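Local coordinates for protein putative N-acetylmuramoyl-L-alanine amidase,autolysin cwp6 (PDB 5J72) that probably cleaves the amide bond between N-acetylmuramoyl residues and L-alanine in peptidoglycan, and carries CWB2 modules that hold it on the cell wall, at residues Lys133-Ala138 with Ser148-Lys153; Thr172-Ala177 with Asn275-Ala280; Ile374-Thr379 with Tyr416-Gly421. All coordinates share one frame; numbering follows the deposited sequence.

Contact 1. Residues Lys133-Ala138 with Ser148-Lys153; sequences KKLAGA and SKQGWK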
loop_
_atom_site.group_PDB
_atom_site.type_symbol
_atom_site.label_atom_id
_atom_site.label_comp_id
_atom_site.label_asym_id
_atom_site.label_seq_id
_atom_site.Cartn_x
_atom_site.Cartn_y
_atom_site.Cartn_z
ATOM N N LYS A 133 -8.232 9.821 -9.311
ATOM C CA LYS A 133 -9.360 9.204 -10.022
ATOM C C LYS A 133 -10.114 8.382 -8.971
ATOM O O LYS A 133 -9.546 7.446 -8.414
ATOM C CB LYS A 133 -8.802 8.342 -11.172
ATOM C CG LYS A 133 -9.918 7.485 -11.797
ATOM C CD LYS A 133 -10.721 8.302 -12.790
ATOM C CE LYS A 133 -11.854 7.464 -13.391
ATOM N NZ LYS A 133 -12.779 8.333 -14.144
ATOM N N LYS A 134 -11.357 8.694 -8.671
ATOM C CA LYS A 134 -12.074 7.948 -7.645
ATOM C C LYS A 134 -12.899 6.785 -8.261
ATOM O O LYS A 134 -13.653 7.008 -9.192
ATOM C CB LYS A 134 -13.007 8.895 -6.883
ATOM C CG LYS A 134 -13.703 8.193 -5.745
ATOM C CD LYS A 134 -14.430 9.168 -4.865
ATOM C CE LYS A 134 -14.957 8.436 -3.658
ATOM N NZ LYS A 134 -16.038 9.210 -3.013
ATOM N N LEU A 135 -12.728 5.565 -7.754
ATOM C CA LEU A 135 -13.437 4.361 -8.262
ATOM C C LEU A 135 -14.220 3.856 -7.104
ATOM O O LEU A 135 -13.686 3.149 -6.232
ATOM C CB LEU A 135 -12.392 3.283 -8.746
ATOM C CG LEU A 135 -11.452 3.820 -9.828
ATOM C CD1 LEU A 135 -10.347 2.699 -10.233
ATOM C CD2 LEU A 135 -12.291 4.248 -11.132
ATOM N N ALA A 136 -15.501 4.197 -7.049
ATOM C CA ALA A 136 -16.247 3.802 -5.873
ATOM C C ALA A 136 -17.725 3.865 -6.083
ATOM O O ALA A 136 -18.171 4.670 -6.907
ATOM C CB ALA A 136 -15.913 4.795 -4.752
ATOM N N GLY A 137 -18.476 3.062 -5.328
ATOM C CA GLY A 137 -19.935 3.122 -5.342
ATOM C C GLY A 137 -20.456 3.046 -3.900
ATOM O O GLY A 137 -19.662 3.149 -2.956
ATOM N N ALA A 138 -21.768 2.845 -3.713
ATOM C CA ALA A 138 -22.421 2.786 -2.395
ATOM C C ALA A 138 -21.909 1.669 -1.524
ATOM O O ALA A 138 -21.749 1.863 -0.330
ATOM C CB ALA A 138 -23.924 2.624 -2.581
ATOM N N SER A 148 -13.901 -2.452 -12.466
ATOM C CA SER A 148 -14.096 -3.261 -13.675
ATOM C C SER A 148 -14.251 -2.325 -14.921
ATOM O O SER A 148 -13.591 -2.504 -15.949
ATOM C CB SER A 148 -15.370 -4.131 -13.455
ATOM O OG SER A 148 -15.579 -4.856 -14.663
ATOM N N LYS A 149 -15.074 -1.282 -14.800
ATOM C CA LYS A 149 -15.274 -0.313 -15.922
ATOM C C LYS A 149 -14.050 0.433 -16.217
ATOM O O LYS A 149 -13.804 0.811 -17.359
ATOM C CB LYS A 149 -16.378 0.672 -15.552
ATOM C CG LYS A 149 -17.711 -0.003 -15.650
ATOM C CD LYS A 149 -18.842 0.923 -15.156
ATOM C CE LYS A 149 -20.145 0.163 -15.357
ATOM N NZ LYS A 149 -21.363 0.903 -14.863
ATOM N N GLN A 150 -13.226 0.682 -15.203
ATOM C CA GLN A 150 -11.974 1.389 -15.461
ATOM C C GLN A 150 -10.968 0.581 -16.217
ATOM O O GLN A 150 -10.363 1.096 -17.175
ATOM C CB GLN A 150 -11.329 1.824 -14.101
ATOM C CG GLN A 150 -10.092 2.712 -14.269
ATOM C CD GLN A 150 -10.448 4.062 -14.905
ATOM O OE1 GLN A 150 -11.604 4.526 -14.830
ATOM N NE2 GLN A 150 -9.426 4.724 -15.482
ATOM N N GLY A 151 -10.721 -0.695 -15.845
ATOM C CA GLY A 151 -9.650 -1.388 -16.562
ATOM C C GLY A 151 -10.146 -2.302 -17.689
ATOM O O GLY A 151 -9.351 -2.831 -18.486
ATOM N N TRP A 152 -11.485 -2.491 -17.753
ATOM C CA TRP A 152 -12.084 -3.447 -18.753
ATOM C C TRP A 152 -13.287 -2.776 -19.390
ATOM O O TRP A 152 -14.385 -3.349 -19.510
ATOM C CB TRP A 152 -12.507 -4.769 -17.986
ATOM C CG TRP A 152 -11.302 -5.472 -17.476
ATOM C CD1 TRP A 152 -10.602 -6.476 -18.105
ATOM C CD2 TRP A 152 -10.600 -5.211 -16.228
ATOM N NE1 TRP A 152 -9.524 -6.867 -17.316
ATOM C CE2 TRP A 152 -9.506 -6.103 -16.163
ATOM C CE3 TRP A 152 -10.789 -4.306 -15.177
ATOM C CZ2 TRP A 152 -8.614 -6.128 -15.065
ATOM C CZ3 TRP A 152 -9.898 -4.312 -14.095
ATOM C CH2 TRP A 152 -8.834 -5.223 -14.044
ATOM N N LYS A 153 -13.089 -1.539 -19.864
ATOM C CA LYS A 153 -14.221 -0.810 -20.458
ATOM C C LYS A 153 -14.696 -1.542 -21.724
ATOM O O LYS A 153 -15.898 -1.589 -22.031
ATOM C CB LYS A 153 -13.768 0.622 -20.819
ATOM C CG LYS A 153 -14.927 1.425 -21.420
ATOM C CD LYS A 153 -15.980 1.625 -20.367
ATOM C CE LYS A 153 -17.173 2.369 -20.913
HETATM O O HOH W 1 -13.515 6.534 -16.107
#
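Gln150, near the end of helix 140-151, reaches across to Lys133 and Leu135 on strand 128-135. The contact packs a strand against the helix that follows it, within the first CWB2 module. The chain of Gln150 leaves with CG anti to the backbone N (chi1 -173°). CB and CG lie against the leucine methyls; the bend at chi2 then turns the amide, bringing OE1 toward the lysine. CD1 of Leu135 lies 4.0 Å from CG of Gln150, and CD2 of Leu135 lies 4.0 Å from CB of Gln150. The two side chains run at about a right angle to each other. CD2 of Leu135 also comes to 3.8 Å from OE1 of Gln150.

Lys133 is bent at chi2 as well (82°) and then extended. Its CE approaches OE1 of Gln150 at 3.3 Å. The ammonium group and the amide oxygen are joined through water 1. This water accepts from NZ of Lys133 at 2.8 Å and donates to OE1 of Gln150 at 3.1 Å. The contact therefore has an apolar part on the buried leucine and a polar part bridged by water, between the partly exposed Lys133 and Gln150.

Strand 128-135 pairs in parallel with strand 411-418. Leu135 also packs on Leu383 of helix 375-387, and Gln150 on Lys10. On helix 140-151, Ser148 and Lys149 meet helix 194-203.

Contact 2. Residues Thr172-Ala177 with Asn275-Ala280; sequences TATPLA and NISSKA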
loop_
_atom_site.group_PDB
_atom_site.type_symbol
_atom_site.label_atom_id
_atom_site.label_comp_id
_atom_site.label_asym_id
_atom_site.label_seq_id
_atom_site.Cartn_x
_atom_site.Cartn_y
_atom_site.Cartn_z
ATOM N N THR A 172 -6.049 -14.597 -2.282
ATOM C CA THR A 172 -4.936 -15.048 -3.144
ATOM C C THR A 172 -5.444 -15.054 -4.627
ATOM O O THR A 172 -4.721 -15.515 -5.525
ATOM C CB THR A 172 -4.481 -16.475 -2.757
ATOM O OG1 THR A 172 -5.629 -17.306 -2.765
ATOM C CG2 THR A 172 -3.808 -16.466 -1.336
ATOM N N ALA A 173 -6.640 -14.525 -4.862
ATOM C CA ALA A 173 -7.250 -14.465 -6.215
ATOM C C ALA A 173 -6.599 -13.437 -7.109
ATOM O O ALA A 173 -6.643 -13.641 -8.304
ATOM C CB ALA A 173 -8.718 -14.115 -6.102
ATOM N N THR A 174 -5.941 -12.341 -6.577
ATOM C CA THR A 174 -5.399 -11.330 -7.502
ATOM C C THR A 174 -4.408 -11.832 -8.476
ATOM O O THR A 174 -4.507 -11.467 -9.639
ATOM C CB THR A 174 -4.853 -10.065 -6.714
ATOM O OG1 THR A 174 -6.007 -9.420 -6.187
ATOM C CG2 THR A 174 -4.102 -9.124 -7.590
ATOM N N PRO A 175 -3.408 -12.673 -8.105
ATOM C CA PRO A 175 -2.447 -13.141 -9.113
ATOM C C PRO A 175 -3.095 -13.977 -10.250
ATOM O O PRO A 175 -2.612 -13.996 -11.374
ATOM C CB PRO A 175 -1.423 -13.951 -8.274
ATOM C CG PRO A 175 -1.507 -13.318 -6.927
ATOM C CD PRO A 175 -2.987 -13.044 -6.737
ATOM N N LEU A 176 -4.176 -14.689 -9.909
ATOM C CA LEU A 176 -4.865 -15.469 -10.959
ATOM C C LEU A 176 -5.695 -14.519 -11.837
ATOM O O LEU A 176 -5.687 -14.654 -13.054
ATOM C CB LEU A 176 -5.795 -16.463 -10.290
ATOM C CG LEU A 176 -6.587 -17.353 -11.332
ATOM C CD1 LEU A 176 -5.579 -18.100 -12.251
ATOM C CD2 LEU A 176 -7.395 -18.406 -10.549
ATOM N N ALA A 177 -6.473 -13.587 -11.214
ATOM C CA ALA A 177 -7.194 -12.611 -12.032
ATOM C C ALA A 177 -6.227 -11.868 -12.942
ATOM O O ALA A 177 -6.578 -11.604 -14.099
ATOM C CB ALA A 177 -7.934 -11.597 -11.139
ATOM N N ASN A 275 -1.446 -7.116 1.593
ATOM C CA ASN A 275 -0.373 -6.164 1.298
ATOM C C ASN A 275 0.545 -6.589 0.131
ATOM O O ASN A 275 1.066 -5.716 -0.512
ATOM C CB ASN A 275 0.532 -5.966 2.591
ATOM C CG ASN A 275 -0.116 -4.903 3.496
ATOM O OD1 ASN A 275 -0.720 -3.953 2.965
ATOM N ND2 ASN A 275 -0.099 -5.026 4.847
ATOM N N ILE A 276 0.767 -7.931 -0.126
ATOM C CA ILE A 276 1.668 -8.314 -1.225
ATOM C C ILE A 276 0.874 -8.626 -2.543
ATOM O O ILE A 276 1.464 -8.936 -3.569
ATOM C CB ILE A 276 2.489 -9.551 -0.749
ATOM C CG1 ILE A 276 3.696 -9.772 -1.680
ATOM C CG2 ILE A 276 1.564 -10.823 -0.720
ATOM C CD1 ILE A 276 4.708 -8.544 -1.741
ATOM N N SER A 277 -0.452 -8.506 -2.481
ATOM C CA SER A 277 -1.353 -8.848 -3.601
ATOM C C SER A 277 -1.043 -8.094 -4.898
ATOM O O SER A 277 -1.003 -8.694 -5.992
ATOM C CB SER A 277 -2.807 -8.479 -3.197
ATOM O OG SER A 277 -3.350 -9.645 -2.642
ATOM N N SER A 278 -0.808 -6.778 -4.810
ATOM C CA SER A 278 -0.590 -6.067 -6.063
ATOM C C SER A 278 0.717 -6.492 -6.665
ATOM O O SER A 278 0.825 -6.521 -7.894
ATOM C CB SER A 278 -0.641 -4.528 -5.885
ATOM O OG SER A 278 0.426 -4.064 -5.056
ATOM N N LYS A 279 1.674 -6.850 -5.845
ATOM C CA LYS A 279 2.975 -7.178 -6.400
ATOM C C LYS A 279 2.939 -8.629 -6.987
ATOM O O LYS A 279 3.430 -8.879 -8.105
ATOM C CB LYS A 279 4.006 -7.059 -5.263
ATOM C CG LYS A 279 5.380 -7.621 -5.677
ATOM C CD LYS A 279 5.961 -6.848 -6.901
ATOM C CE LYS A 279 7.405 -7.295 -7.156
ATOM N NZ LYS A 279 7.829 -7.075 -8.560
ATOM N N ALA A 280 2.375 -9.551 -6.221
ATOM C CA ALA A 280 2.199 -10.931 -6.702
ATOM C C ALA A 280 1.366 -10.859 -8.044
ATOM O O ALA A 280 1.586 -11.623 -8.976
ATOM C CB ALA A 280 1.391 -11.734 -5.645
HETATM O O HOH W 2 -5.129 -11.334 -4.000
#
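The start of helix 174-180 meets helix 270-283, with CA atoms 6.1 Å apart at Thr174 and Ser277 and 5.7 Å apart at Pro175 and Ala280. This is a helix-helix contact between two CWB2 modules: residues 172-177 belong to the first and residues 275-280 to the second. The short side chains of Ser277 and Ala280 probably allow this close approach.

Thr174 points its CB toward the other helix. With chi1 at -69°, OG1 stands beside the backbone N and CG2 is anti to it. The methyl CG2 of Thr174 rests 3.5 Å from the carbonyl O of Ser277. About one turn further along helix 270-283, Pro175 and Ala280 form the apolar half. CG of the proline ring presses on the methyl CB of Ala280 at 3.5 Å. The ring's CB lies beside the carbonyl O of Ala280.

Around the contact, Pro175 also packs on Ile252 of helix 241-253. Ser277 and Ala280 both rest on Ile287 of strand 287-290. All four touching residues are buried.

Water 2 links OG of Ser277 to the backbone N of Thr174. The hydroxyl of Ser277 is hydrogen-bonded to the carbonyl O of Ala273 in its own helix. It also bonds to the water, with OG of Ser277 2.8 Å from the water oxygen. The same water accepts from the other helix, where the backbone N of Thr174 lies 2.9 Å from it.

Contact 3. Residues Ile374-Thr379 with Tyr416-Gly421; sequences IVDSIT and YQIGDG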
loop_
_atom_site.group_PDB
_atom_site.type_symbol
_atom_site.label_atom_id
_atom_site.label_comp_id
_atom_site.label_asym_id
_atom_site.label_seq_id
_atom_site.Cartn_x
_atom_site.Cartn_y
_atom_site.Cartn_z
ATOM N N ILE A 374 -11.101 -5.647 3.993
ATOM C CA ILE A 374 -10.174 -6.366 3.129
ATOM C C ILE A 374 -10.645 -6.301 1.637
ATOM O O ILE A 374 -9.824 -6.245 0.744
ATOM C CB ILE A 374 -10.190 -7.871 3.549
ATOM C CG1 ILE A 374 -9.598 -8.034 4.991
ATOM C CG2 ILE A 374 -9.416 -8.708 2.537
ATOM C CD1 ILE A 374 -8.150 -7.656 5.038
ATOM N N VAL A 375 -11.977 -6.314 1.425
ATOM C CA VAL A 375 -12.498 -6.516 0.067
ATOM C C VAL A 375 -12.109 -5.431 -0.935
ATOM O O VAL A 375 -11.887 -5.796 -2.076
ATOM C CB VAL A 375 -14.031 -6.659 0.151
ATOM C CG1 VAL A 375 -14.662 -5.330 0.625
ATOM C CG2 VAL A 375 -14.602 -7.081 -1.215
ATOM N N ASP A 376 -12.001 -4.149 -0.537
ATOM C CA ASP A 376 -11.697 -3.128 -1.552
ATOM C C ASP A 376 -10.295 -3.352 -2.101
ATOM O O ASP A 376 -10.049 -3.037 -3.267
ATOM C CB ASP A 376 -11.818 -1.718 -0.962
ATOM C CG ASP A 376 -13.276 -1.221 -0.888
ATOM O OD1 ASP A 376 -14.193 -1.937 -1.401
ATOM O OD2 ASP A 376 -13.508 -0.140 -0.312
ATOM N N SER A 377 -9.351 -3.840 -1.256
ATOM C CA SER A 377 -7.982 -4.061 -1.771
ATOM C C SER A 377 -7.997 -5.296 -2.670
ATOM O O SER A 377 -7.215 -5.395 -3.606
ATOM C CB SER A 377 -7.001 -4.276 -0.622
ATOM O OG SER A 377 -6.837 -3.028 0.039
ATOM N N ILE A 378 -8.873 -6.267 -2.363
ATOM C CA ILE A 378 -8.951 -7.463 -3.228
ATOM C C ILE A 378 -9.490 -7.060 -4.621
ATOM O O ILE A 378 -8.902 -7.423 -5.619
ATOM C CB ILE A 378 -9.943 -8.503 -2.608
ATOM C CG1 ILE A 378 -9.311 -9.157 -1.385
ATOM C CG2 ILE A 378 -10.218 -9.626 -3.611
ATOM C CD1 ILE A 378 -10.344 -10.003 -0.662
ATOM N N THR A 379 -10.582 -6.273 -4.661
ATOM C CA THR A 379 -11.102 -5.940 -6.001
ATOM C C THR A 379 -10.174 -4.946 -6.720
ATOM O O THR A 379 -10.129 -4.935 -7.934
ATOM C CB THR A 379 -12.525 -5.423 -5.911
ATOM O OG1 THR A 379 -12.529 -4.278 -5.017
ATOM C CG2 THR A 379 -13.468 -6.519 -5.405
ATOM N N TYR A 416 -5.365 6.657 -7.498
ATOM C CA TYR A 416 -6.709 6.184 -7.594
ATOM C C TYR A 416 -7.281 6.020 -6.233
ATOM O O TYR A 416 -6.661 5.336 -5.409
ATOM C CB TYR A 416 -6.772 4.798 -8.263
ATOM C CG TYR A 416 -6.377 4.833 -9.720
ATOM C CD1 TYR A 416 -7.330 4.782 -10.716
ATOM C CD2 TYR A 416 -5.040 4.878 -10.096
ATOM C CE1 TYR A 416 -6.956 4.770 -12.085
ATOM C CE2 TYR A 416 -4.665 4.864 -11.441
ATOM C CZ TYR A 416 -5.629 4.809 -12.421
ATOM O OH TYR A 416 -5.178 4.792 -13.741
ATOM N N GLN A 417 -8.419 6.592 -5.966
ATOM C CA GLN A 417 -9.056 6.430 -4.660
ATOM C C GLN A 417 -10.092 5.322 -4.771
ATOM O O GLN A 417 -11.084 5.415 -5.498
ATOM C CB GLN A 417 -9.740 7.745 -4.247
ATOM C CG GLN A 417 -10.623 7.601 -3.036
ATOM C CD GLN A 417 -11.193 8.997 -2.671
ATOM O OE1 GLN A 417 -10.902 9.978 -3.345
ATOM N NE2 GLN A 417 -11.984 9.090 -1.586
ATOM N N ILE A 418 -9.870 4.242 -4.040
ATOM C CA ILE A 418 -10.765 3.088 -4.073
ATOM C C ILE A 418 -11.818 3.128 -3.005
ATOM O O ILE A 418 -11.501 3.235 -1.819
ATOM C CB ILE A 418 -9.920 1.788 -3.873
ATOM C CG1 ILE A 418 -8.715 1.760 -4.849
ATOM C CG2 ILE A 418 -10.828 0.550 -4.043
ATOM C CD1 ILE A 418 -9.144 1.817 -6.355
ATOM N N GLY A 419 -13.064 3.036 -3.389
ATOM C CA GLY A 419 -14.098 3.014 -2.395
ATOM C C GLY A 419 -14.423 4.407 -1.888
ATOM O O GLY A 419 -13.748 5.386 -2.112
ATOM N N ASP A 420 -15.540 4.450 -1.189
ATOM C CA ASP A 420 -16.055 5.663 -0.593
ATOM C C ASP A 420 -15.852 5.627 0.954
ATOM O O ASP A 420 -15.964 4.562 1.563
ATOM C CB ASP A 420 -17.558 5.733 -0.874
ATOM C CG ASP A 420 -18.098 7.069 -0.439
ATOM O OD1 ASP A 420 -18.971 7.088 0.439
ATOM O OD2 ASP A 420 -17.623 8.104 -0.975
ATOM N N GLY A 421 -15.560 6.762 1.570
ATOM C CA GLY A 421 -15.425 6.784 3.025
ATOM C C GLY A 421 -14.143 7.414 3.508
ATOM O O GLY A 421 -14.105 7.889 4.638
HETATM O O HOH W 3 -11.273 1.378 0.179
#
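Within the third CWB2 module, the first turn of helix 375-387 packs against the end of strand 411-418 and the loop that follows it. Asp376 is the helix residue that makes the contact. CB of Asp376 lies 4.0 Å from CG2 of Ile418, and O of Asp376 is 3.8 Å from CG2 of Ile418. CG2 of Ile418 is anti to the backbone N, with CG1 beside that N (chi1 -51°). The branch thus offers its methyl to the helix.

The carboxylate of Asp376 passes on toward Gly419, where OD2 of Asp376 lies 3.8 Å from CA of Gly419. Gly419 has positive phi (80°), and its bare CA lets OD2 of Asp376 come close. Asp376 also touches Thr143 of helix 140-151 and Lys370 of strand 362-370.

Water 3 bridges the polar atoms. It donates to OD2 of Asp376 and to the carbonyl O of Ile418, both at 2.7 Å. Both water hydrogens are thus spent on two acceptors that cannot bond each other directly. The water lets a buried carboxylate oxygen and a strand carbonyl face the same spot, and probably eases the repulsion between them.

Overall arrangement
From the N terminus, contact 1 comes first and closes a short loop from strand 128-135 to helix 140-151. Contact 2 spans nearly a hundred residues and ties the first CWB2 module to the second. Contact 3 closes a loop within the third, from helix 375-387 to strand 411-418. The three follow in series, and none nests or crosses. In space contacts 1 and 3 touch: strands 128-135 and 411-418 are neighbours in a sheet, Leu135 N lies 2.8 Å from Gln417 O, and Lys134 forms a salt bridge with Asp420. Contact 2 meets contact 3 by packing of Thr174 near Ile378. All three CWB2 modules are thereby joined.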